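Local atomic coordinates of 3,4-dihydroxy-2-butanone 4-phosphate synthase (Acinetobacter baumannii, PDB entry 6MNZ), a protein that probably converts D-ribulose 5-phosphate to formate and 3,4-dihydroxy-2-butanone 4-phosphate, an early step of riboflavin biosynthesis. Residues G254-P257 and V258-L261; T213-E217 and Y218-E222; L264-A267 and D268-A272; L195-Y198 and R199-E203. One frame throughout, in Å; residues are numbered along the deposited sequence.

Contact 1 of 4, residues G254-P257 and V258-L261; sequences GFSP and VRDL
R259 folds back beside S256 and F255, across a type I beta turn that runs from S256 to R259. P257 and V258 occupy the two corners of this turn. The contact is therefore local, within the loop between strand 248-253 and helix 266-269. The R259 chain is bent at its second torsion (chi2 -57°), and this brings the guanidinium back along S256. R259 NH1 donates a hydrogen bond to S256 OG at 2.6 Å. The oxygen lies at the guanidinium edge and in its plane, with an N-H...O angle of 153°. The backbone atoms F255 CA and S256 N lie over one guanidinium face. Lower on the same side chain, R259 CG comes to 3.5 Å from F255 CE2, and the ring and guanidinium planes are 49° apart. D260 OD1 reaches the edge of the F255 ring, 4.1 Å from CZ. V258 puts its methyl CG2 3.3 Å from S256 OG, and V258 N makes a weak hydrogen bond of 3.5 Å to the same oxygen. Outside the turn, R259 NE is hydrogen-bonded to NE2 of H253. L261 packs on I214 of the second subunit, and D260 OD2 has a weak hydrogen bond to N265 of that subunit. The chemistry is mixed. A hydroxyl and an imidazole hold two different guanidinium nitrogens and probably limit its rotation, although the exact place of the guanidinium is less sure. The alkyl part of the arginine packs against a ring.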
loop_
_atom_site.group_PDB
_atom_site.type_symbol
_atom_site.label_atom_id
_atom_site.label_comp_id
_atom_site.label_asym_id
_atom_site.label_seq_id
_atom_site.Cartn_x
_atom_site.Cartn_y
_atom_site.Cartn_z
ATOM N N GLY A 254 -11.903 11.782 9.803
ATOM C CA GLY A 254 -10.757 10.999 9.354
ATOM C C GLY A 254 -10.310 10.006 10.415
ATOM O O GLY A 254 -10.224 10.348 11.597
ATOM N N PHE A 255 -9.977 8.793 9.971
ATOM C CA PHE A 255 -9.621 7.718 10.889
ATOM C C PHE A 255 -8.417 8.107 11.743
ATOM O O PHE A 255 -7.580 8.921 11.346
ATOM C CB PHE A 255 -9.308 6.444 10.101
ATOM C CG PHE A 255 -9.113 5.229 10.961
ATOM C CD1 PHE A 255 -7.977 4.450 10.824
ATOM C CD2 PHE A 255 -10.149 4.754 11.744
ATOM C CE1 PHE A 255 -7.833 3.280 11.543
ATOM C CE2 PHE A 255 -9.996 3.608 12.495
ATOM C CZ PHE A 255 -8.821 2.888 12.421
ATOM N N SER A 256 -8.358 7.542 12.949
ATOM C CA SER A 256 -7.241 7.776 13.860
ATOM C C SER A 256 -7.310 6.784 15.017
ATOM O O SER A 256 -8.243 5.974 15.075
ATOM C CB SER A 256 -7.260 9.220 14.362
ATOM O OG SER A 256 -7.851 9.303 15.646
ATOM N N PRO A 257 -6.313 6.757 15.911
ATOM C CA PRO A 257 -6.275 5.683 16.921
ATOM C C PRO A 257 -7.449 5.682 17.893
ATOM O O PRO A 257 -7.480 4.819 18.780
ATOM C CB PRO A 257 -4.953 5.931 17.670
ATOM C CG PRO A 257 -4.371 7.193 17.115
ATOM C CD PRO A 257 -5.022 7.458 15.799
ATOM N N VAL A 258 -8.333 6.679 17.850
ATOM C CA VAL A 258 -9.274 6.898 18.944
ATOM C C VAL A 258 -10.619 6.266 18.608
ATOM O O VAL A 258 -11.648 6.634 19.187
ATOM C CB VAL A 258 -9.445 8.397 19.260
ATOM C CG1 VAL A 258 -8.113 9.003 19.657
ATOM C CG2 VAL A 258 -10.055 9.141 18.077
ATOM N N ARG A 259 -10.605 5.226 17.776
ATOM C CA ARG A 259 -11.815 4.458 17.513
ATOM C C ARG A 259 -11.853 3.152 18.289
ATOM O O ARG A 259 -12.918 2.742 18.756
ATOM C CB ARG A 259 -11.928 4.136 16.016
ATOM C CG ARG A 259 -11.559 5.268 15.098
ATOM C CD ARG A 259 -12.400 6.483 15.388
ATOM N NE ARG A 259 -12.208 7.502 14.369
ATOM C CZ ARG A 259 -11.129 8.270 14.284
ATOM N NH1 ARG A 259 -10.108 8.068 15.108
ATOM N NH2 ARG A 259 -11.036 9.184 13.329
ATOM N N ASP A 260 -10.776 2.377 18.213
ATOM C CA ASP A 260 -10.766 1.076 18.867
ATOM C C ASP A 260 -10.570 1.192 20.374
ATOM O O ASP A 260 -11.101 0.371 21.129
ATOM C CB ASP A 260 -9.698 0.200 18.221
ATOM C CG ASP A 260 -9.960 -0.031 16.740
ATOM O OD1 ASP A 260 -9.461 0.781 15.930
ATOM O OD2 ASP A 260 -10.941 -0.746 16.437
ATOM N N LEU A 261 -9.765 2.156 20.830
ATOM C CA LEU A 261 -9.358 2.210 22.232
ATOM C C LEU A 261 -10.138 3.249 23.032
ATOM O O LEU A 261 -10.923 2.893 23.916
ATOM C CB LEU A 261 -7.856 2.501 22.331
ATOM C CG LEU A 261 -6.945 1.274 22.356
ATOM C CD1 LEU A 261 -7.077 0.491 21.061
ATOM C CD2 LEU A 261 -5.496 1.670 22.601
#

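Contact 2 of 4, residues T213-E217 and Y218-E222; sequences TIQTE and YGSFE
T216 faces Y218 and G219 at the turn of the beta hairpin formed by strands 206-215 and 220-228. Its CB lies near G219 O. The branches then part. Methyl CG2, anti to the backbone N, meets Y218 CD1 at 3.4 Å. Hydroxyl OG1 goes to the edge of the F221 ring, in its plane, 3.8 Å from CD1. The T216 backbone is tied as well: its N donates to G219 O at 2.6 Å, and a weak bond returns from G219 N to T216 O. G219 has backbone angles that call for glycine. Further along, I214 and F221 form an antiparallel hydrogen-bonded pair, with I214 N to F221 O at 2.9 Å and F221 N to I214 O at 3.0 Å. Their side chains share a face, where I214 CD1 touches F221 CB at 3.6 Å. On the other face T213 OG1 donates to E222 OE1 at 2.8 Å, on the syn side but 33° out of the carboxylate plane. S220 OG also bonds Q215 OE1 there, though its modelled length is doubtful. The hairpin is thus two-sided: polar pairs on one face, and apolar groups on the other, where I214 packs on L238 of its own chain and on L261 of the second subunit.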
loop_
_atom_site.group_PDB
_atom_site.type_symbol
_atom_site.label_atom_id
_atom_site.label_comp_id
_atom_site.label_asym_id
_atom_site.label_seq_id
_atom_site.Cartn_x
_atom_site.Cartn_y
_atom_site.Cartn_z
ATOM N N THR A 213 -29.655 2.290 1.948
ATOM C CA THR A 213 -30.115 2.333 3.328
ATOM C C THR A 213 -29.453 1.214 4.114
ATOM O O THR A 213 -29.439 0.061 3.668
ATOM C CB THR A 213 -31.637 2.204 3.418
ATOM O OG1 THR A 213 -32.254 3.324 2.772
ATOM C CG2 THR A 213 -32.076 2.159 4.874
ATOM N N ILE A 214 -28.970 1.542 5.310
ATOM C CA ILE A 214 -28.236 0.606 6.149
ATOM C C ILE A 214 -28.898 0.566 7.517
ATOM O O ILE A 214 -29.373 1.586 8.025
ATOM C CB ILE A 214 -26.750 0.998 6.280
ATOM C CG1 ILE A 214 -26.629 2.484 6.622
ATOM C CG2 ILE A 214 -26.005 0.685 4.995
ATOM C CD1 ILE A 214 -25.314 2.854 7.257
ATOM N N GLN A 215 -28.780 -0.580 8.177
ATOM C CA GLN A 215 -29.368 -0.796 9.492
ATOM C C GLN A 215 -28.243 -0.938 10.506
ATOM O O GLN A 215 -27.364 -1.792 10.344
ATOM C CB GLN A 215 -30.265 -2.033 9.498
ATOM C CG GLN A 215 -31.341 -2.013 8.427
ATOM C CD GLN A 215 -32.237 -0.793 8.532
ATOM O OE1 GLN A 215 -32.366 -0.196 9.601
ATOM N NE2 GLN A 215 -32.889 -0.442 7.431
ATOM N N THR A 216 -28.213 -0.035 11.481
ATOM C CA THR A 216 -27.110 0.074 12.420
ATOM C C THR A 216 -27.633 -0.037 13.846
ATOM O O THR A 216 -28.802 0.244 14.123
ATOM C CB THR A 216 -26.365 1.401 12.239
ATOM O OG1 THR A 216 -26.153 1.645 10.843
ATOM C CG2 THR A 216 -25.032 1.365 12.946
ATOM N N GLU A 217 -26.707 -0.287 14.774
ATOM C CA GLU A 217 -27.048 -0.269 16.191
ATOM C C GLU A 217 -27.443 1.117 16.682
ATOM O O GLU A 217 -28.063 1.226 17.746
ATOM C CB GLU A 217 -25.871 -0.793 17.016
ATOM C CG GLU A 217 -25.345 -2.140 16.548
ATOM C CD GLU A 217 -24.798 -2.991 17.683
ATOM O OE1 GLU A 217 -24.991 -2.625 18.860
ATOM O OE2 GLU A 217 -24.157 -4.021 17.393
ATOM N N TYR A 218 -27.009 2.179 15.998
ATOM C CA TYR A 218 -27.534 3.507 16.287
ATOM C C TYR A 218 -28.881 3.744 15.619
ATOM O O TYR A 218 -29.666 4.571 16.096
ATOM C CB TYR A 218 -26.544 4.582 15.838
ATOM C CG TYR A 218 -25.097 4.245 16.108
ATOM C CD1 TYR A 218 -24.256 3.851 15.077
ATOM C CD2 TYR A 218 -24.530 4.487 17.352
ATOM C CE1 TYR A 218 -22.928 3.562 15.309
ATOM C CE2 TYR A 218 -23.197 4.210 17.595
ATOM C CZ TYR A 218 -22.395 3.771 16.561
ATOM O OH TYR A 218 -21.082 3.438 16.796
ATOM N N GLY A 219 -29.137 3.088 14.503
ATOM C CA GLY A 219 -30.395 3.244 13.804
ATOM C C GLY A 219 -30.211 2.978 12.320
ATOM O O GLY A 219 -29.305 2.249 11.918
ATOM N N SER A 220 -31.080 3.597 11.527
ATOM C CA SER A 220 -31.042 3.483 10.077
ATOM C C SER A 220 -30.422 4.737 9.478
ATOM O O SER A 220 -30.770 5.857 9.861
ATOM C CB SER A 220 -32.448 3.274 9.512
ATOM O OG SER A 220 -33.051 2.118 10.066
ATOM N N PHE A 221 -29.529 4.543 8.514
ATOM C CA PHE A 221 -28.874 5.639 7.820
ATOM C C PHE A 221 -29.089 5.496 6.320
ATOM O O PHE A 221 -29.271 4.391 5.802
ATOM C CB PHE A 221 -27.373 5.681 8.133
ATOM C CG PHE A 221 -27.054 6.246 9.485
ATOM C CD1 PHE A 221 -26.711 5.411 10.534
ATOM C CD2 PHE A 221 -27.056 7.613 9.697
ATOM C CE1 PHE A 221 -26.318 5.930 11.751
ATOM C CE2 PHE A 221 -26.701 8.138 10.925
ATOM C CZ PHE A 221 -26.316 7.295 11.948
ATOM N N GLU A 222 -28.943 6.613 5.613
ATOM C CA GLU A 222 -28.793 6.609 4.164
ATOM C C GLU A 222 -27.317 6.719 3.802
ATOM O O GLU A 222 -26.614 7.606 4.297
ATOM C CB GLU A 222 -29.577 7.761 3.533
ATOM C CG GLU A 222 -31.049 7.783 3.899
ATOM C CD GLU A 222 -31.811 6.601 3.330
ATOM O OE1 GLU A 222 -31.283 5.936 2.413
ATOM O OE2 GLU A 222 -32.961 6.374 3.758
#

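Contact 3 of 4, residues L264-A267 and D268-A272; sequences LNKA and DGEPA
K266 and E270 form a salt bridge one helical turn apart, with K266 NZ 3.1 Å from E270 OE2. As a hydrogen bond it is weak. The lysine also lies along the carboxylate with its methylenes: CD is 3.3 Å and CE 3.4 Å from E270 OE2. The bend at chi2 (-104°) turns the lysine across the carboxylate of E270, which is extended beyond CG. E270 CG passes 3.3 Å from K266 O. Beneath them the backbone sets the spacing. E270 N donates to K266 O at 3.0 Å, and G269 N donates to N265 O at 2.7 Å. These i to i+4 bonds wind the chain through the short helix 266-269 of the GTP cyclohydrolase II-like part of the protein. At A267 the series breaks, because P271 has no N-H to give; its CG and CD face A267 O instead. On another side of the turn, D268 CB lies 3.2 Å from N265 O. The helix is placed by a further layer. N265 touches H253 and L290, while D268 packs on R251, L290 and L345. K266 touches Y218 of the hairpin and K263 of the second subunit.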
loop_
_atom_site.group_PDB
_atom_site.type_symbol
_atom_site.label_atom_id
_atom_site.label_comp_id
_atom_site.label_asym_id
_atom_site.label_seq_id
_atom_site.Cartn_x
_atom_site.Cartn_y
_atom_site.Cartn_z
ATOM N N LEU A 264 -14.420 8.320 20.083
ATOM C CA LEU A 264 -14.928 9.538 19.462
ATOM C C LEU A 264 -15.927 9.258 18.349
ATOM O O LEU A 264 -17.020 9.833 18.344
ATOM C CB LEU A 264 -13.756 10.371 18.914
ATOM C CG LEU A 264 -13.849 11.897 19.034
ATOM C CD1 LEU A 264 -14.018 12.347 20.478
ATOM C CD2 LEU A 264 -12.611 12.549 18.420
ATOM N N ASN A 265 -15.571 8.409 17.381
ATOM C CA ASN A 265 -16.465 8.160 16.253
ATOM C C ASN A 265 -17.798 7.582 16.715
ATOM O O ASN A 265 -18.845 7.892 16.135
ATOM C CB ASN A 265 -15.800 7.214 15.253
ATOM C CG ASN A 265 -16.648 6.986 14.015
ATOM O OD1 ASN A 265 -17.348 7.888 13.555
ATOM N ND2 ASN A 265 -16.561 5.788 13.450
ATOM N N LYS A 266 -17.761 6.614 17.633
ATOM C CA LYS A 266 -18.999 6.094 18.203
ATOM C C LYS A 266 -19.789 7.200 18.891
ATOM O O LYS A 266 -20.912 7.516 18.483
ATOM C CB LYS A 266 -18.698 4.964 19.186
ATOM C CG LYS A 266 -19.910 4.103 19.508
ATOM C CD LYS A 266 -20.485 4.412 20.881
ATOM C CE LYS A 266 -21.820 3.704 21.080
ATOM N NZ LYS A 266 -22.326 3.815 22.475
ATOM N N ALA A 267 -19.122 7.954 19.765
ATOM C CA ALA A 267 -19.733 9.108 20.413
ATOM C C ALA A 267 -20.070 10.199 19.405
ATOM O O ALA A 267 -20.439 11.311 19.793
ATOM C CB ALA A 267 -18.802 9.665 21.494
ATOM N N ASP A 268 -19.777 9.948 18.130
ATOM C CA ASP A 268 -20.347 10.723 17.035
ATOM C C ASP A 268 -21.478 10.004 16.316
ATOM O O ASP A 268 -22.451 10.653 15.920
ATOM C CB ASP A 268 -19.255 11.074 16.019
ATOM C CG ASP A 268 -19.800 11.786 14.798
ATOM O OD1 ASP A 268 -19.061 11.878 13.797
ATOM O OD2 ASP A 268 -20.883 12.400 14.897
ATOM N N GLY A 269 -21.440 8.672 16.261
ATOM C CA GLY A 269 -22.577 7.930 15.748
ATOM C C GLY A 269 -23.847 8.152 16.544
ATOM O O GLY A 269 -24.944 8.156 15.977
ATOM N N GLU A 270 -23.727 8.386 17.848
ATOM C CA GLU A 270 -24.922 8.506 18.673
ATOM C C GLU A 270 -25.531 9.897 18.524
ATOM O O GLU A 270 -26.731 10.014 18.256
ATOM C CB GLU A 270 -24.622 8.207 20.145
ATOM C CG GLU A 270 -23.525 7.183 20.387
ATOM C CD GLU A 270 -23.277 6.949 21.864
ATOM O OE1 GLU A 270 -24.257 6.978 22.640
ATOM O OE2 GLU A 270 -22.095 6.902 22.268
ATOM N N PRO A 271 -24.730 10.972 18.572
ATOM C CA PRO A 271 -25.316 12.306 18.387
ATOM C C PRO A 271 -25.926 12.534 17.011
ATOM O O PRO A 271 -26.284 13.668 16.699
ATOM C CB PRO A 271 -24.119 13.244 18.618
ATOM C CG PRO A 271 -23.227 12.486 19.535
ATOM C CD PRO A 271 -23.354 11.048 19.094
ATOM N N ALA A 272 -25.831 11.562 16.112
ATOM C CA ALA A 272 -26.621 11.564 14.885
ATOM C C ALA A 272 -28.029 10.999 15.066
ATOM O O ALA A 272 -28.441 10.209 14.206
ATOM C CB ALA A 272 -25.877 10.808 13.787
#

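Contact 4 of 4, residues L195-Y198 and R199-E203; sequences LIHY and RMTNE
The H197 ring carries the T201 methyl over one face. T201 CG2 stands 3.7 Å from the ring centroid and 13° off its normal, which makes a CH-pi contact. With CG anti to the backbone N (chi1 -175°), the imidazole stands outward with a slight lean towards T201, whose methyl lies on its face. The Y198 ring is likewise met on one face, by the amide end of N202, with the two planes 35° apart. The third flat group, the R199 guanidinium, is met at its edge. R199 grips E203 side-on, using NE at 3.0 Å and NH2 at 3.1 Å, both to the single atom E203 OE1. That oxygen lies in the guanidinium plane. The bond from R199 NH2 meets the syn lone pair of E203 OE1. The remaining nitrogen, R199 NH1, forms a salt bridge to D149. Two carboxylates thus probably balance the charge of the buried guanidinium and hold its orientation. Backbone bonds run beneath these side chains. R199 N reaches L195 O at 3.0 Å and M200 N reaches I196 O at 3.0 Å. Y198 O takes two donors, T201 N at 2.9 Å and N202 N at 3.0 Å. I196 packs against A141, one of the residues predicted to bind D-ribulose 5-phosphate, and M200 packs on V329 and Q332 of helix 320-336. Pairings between residues three and four apart are typical of an alpha helix; here they mark the last turns of helix 192-202, just before strand 206-215.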
loop_
_atom_site.group_PDB
_atom_site.type_symbol
_atom_site.label_atom_id
_atom_site.label_comp_id
_atom_site.label_asym_id
_atom_site.label_seq_id
_atom_site.Cartn_x
_atom_site.Cartn_y
_atom_site.Cartn_z
ATOM N N LEU A 195 -3.657 26.897 -3.377
ATOM C CA LEU A 195 -4.166 26.351 -4.629
ATOM C C LEU A 195 -5.132 25.196 -4.390
ATOM O O LEU A 195 -6.108 25.040 -5.131
ATOM C CB LEU A 195 -3.006 25.898 -5.515
ATOM C CG LEU A 195 -3.380 25.520 -6.950
ATOM C CD1 LEU A 195 -3.947 26.717 -7.700
ATOM C CD2 LEU A 195 -2.173 24.948 -7.682
ATOM N N ILE A 196 -4.841 24.336 -3.407
ATOM C CA ILE A 196 -5.809 23.322 -2.994
ATOM C C ILE A 196 -7.169 23.967 -2.761
ATOM O O ILE A 196 -8.189 23.544 -3.318
ATOM C CB ILE A 196 -5.324 22.588 -1.732
ATOM C CG1 ILE A 196 -4.122 21.707 -2.059
ATOM C CG2 ILE A 196 -6.448 21.737 -1.153
ATOM C CD1 ILE A 196 -3.409 21.153 -0.856
ATOM N N HIS A 197 -7.204 24.975 -1.889
ATOM C CA HIS A 197 -8.475 25.569 -1.498
ATOM C C HIS A 197 -9.157 26.254 -2.674
ATOM O O HIS A 197 -10.378 26.148 -2.826
ATOM C CB HIS A 197 -8.249 26.564 -0.361
ATOM C CG HIS A 197 -9.511 27.147 0.191
ATOM N ND1 HIS A 197 -10.473 26.385 0.818
ATOM C CD2 HIS A 197 -9.960 28.423 0.225
ATOM C CE1 HIS A 197 -11.476 27.163 1.185
ATOM N NE2 HIS A 197 -11.173 28.409 0.871
ATOM N N TYR A 198 -8.379 26.835 -3.588
ATOM C CA TYR A 198 -8.967 27.424 -4.785
ATOM C C TYR A 198 -9.695 26.367 -5.607
ATOM O O TYR A 198 -10.862 26.543 -5.976
ATOM C CB TYR A 198 -7.884 28.105 -5.621
ATOM C CG TYR A 198 -8.415 28.769 -6.868
ATOM C CD1 TYR A 198 -8.773 30.109 -6.865
ATOM C CD2 TYR A 198 -8.502 28.073 -8.065
ATOM C CE1 TYR A 198 -9.309 30.706 -7.987
ATOM C CE2 TYR A 198 -9.031 28.661 -9.194
ATOM C CZ TYR A 198 -9.447 29.974 -9.145
ATOM O OH TYR A 198 -9.999 30.562 -10.258
ATOM N N ARG A 199 -9.011 25.262 -5.916
ATOM C CA ARG A 199 -9.628 24.202 -6.704
ATOM C C ARG A 199 -10.891 23.680 -6.033
ATOM O O ARG A 199 -11.864 23.332 -6.711
ATOM C CB ARG A 199 -8.631 23.062 -6.918
ATOM C CG ARG A 199 -7.461 23.416 -7.824
ATOM C CD ARG A 199 -6.809 22.170 -8.407
ATOM N NE ARG A 199 -7.751 21.373 -9.188
ATOM C CZ ARG A 199 -7.462 20.206 -9.754
ATOM N NH1 ARG A 199 -6.259 19.668 -9.596
ATOM N NH2 ARG A 199 -8.416 19.515 -10.364
ATOM N N MET A 200 -10.865 23.544 -4.706
ATOM C CA MET A 200 -12.038 23.064 -3.990
ATOM C C MET A 200 -13.185 24.066 -4.027
ATOM O O MET A 200 -14.345 23.664 -3.894
ATOM C CB MET A 200 -11.674 22.746 -2.540
ATOM C CG MET A 200 -10.673 21.613 -2.386
ATOM S SD MET A 200 -11.236 20.048 -3.084
ATOM C CE MET A 200 -10.457 18.878 -1.973
ATOM N N THR A 201 -12.898 25.347 -4.261
ATOM C CA THR A 201 -13.934 26.368 -4.210
ATOM C C THR A 201 -14.527 26.673 -5.578
ATOM O O THR A 201 -15.640 27.203 -5.655
ATOM C CB THR A 201 -13.381 27.665 -3.609
ATOM O OG1 THR A 201 -12.333 28.175 -4.443
ATOM C CG2 THR A 201 -12.841 27.421 -2.206
ATOM N N ASN A 202 -13.773 26.432 -6.654
ATOM C CA ASN A 202 -14.172 26.852 -7.993
ATOM C C ASN A 202 -14.299 25.671 -8.949
ATOM O O ASN A 202 -14.365 25.869 -10.167
ATOM C CB ASN A 202 -13.176 27.873 -8.544
ATOM C CG ASN A 202 -13.080 29.114 -7.680
ATOM O OD1 ASN A 202 -12.137 29.272 -6.905
ATOM N ND2 ASN A 202 -14.019 30.036 -7.864
ATOM N N GLU A 203 -14.352 24.449 -8.424
ATOM C CA GLU A 203 -14.522 23.254 -9.239
ATOM C C GLU A 203 -15.413 22.266 -8.503
ATOM O O GLU A 203 -15.269 22.071 -7.292
ATOM C CB GLU A 203 -13.171 22.596 -9.560
ATOM C CG GLU A 203 -12.136 23.528 -10.184
ATOM C CD GLU A 203 -10.773 22.865 -10.344
ATOM O OE1 GLU A 203 -10.650 21.667 -10.009
ATOM O OE2 GLU A 203 -9.808 23.561 -10.726
#

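In the fold
Contacts 1, 2 and 3 lie in the GTP cyclohydrolase II-like part of the protein and all touch the second subunit. The centre of contact 4 lies about 10 Å from the centre of the chain, in helix 192-202, with no partner from another chain. Contacts 1 and 2 are surface contacts, while 3 and 4 are partly buried. Contact 3 bridges its neighbours: N265 packs on R259 of contact 1, and Y218 of contact 2 packs on K266 and G269. Contacts 1 and 2 do not touch each other within the chain. Contacts 3 and 4 both rest on helical backbone bonds, but contact 3 has a lysine-glutamate salt bridge at the surface and contact 4 a buried arginine with two carboxylates.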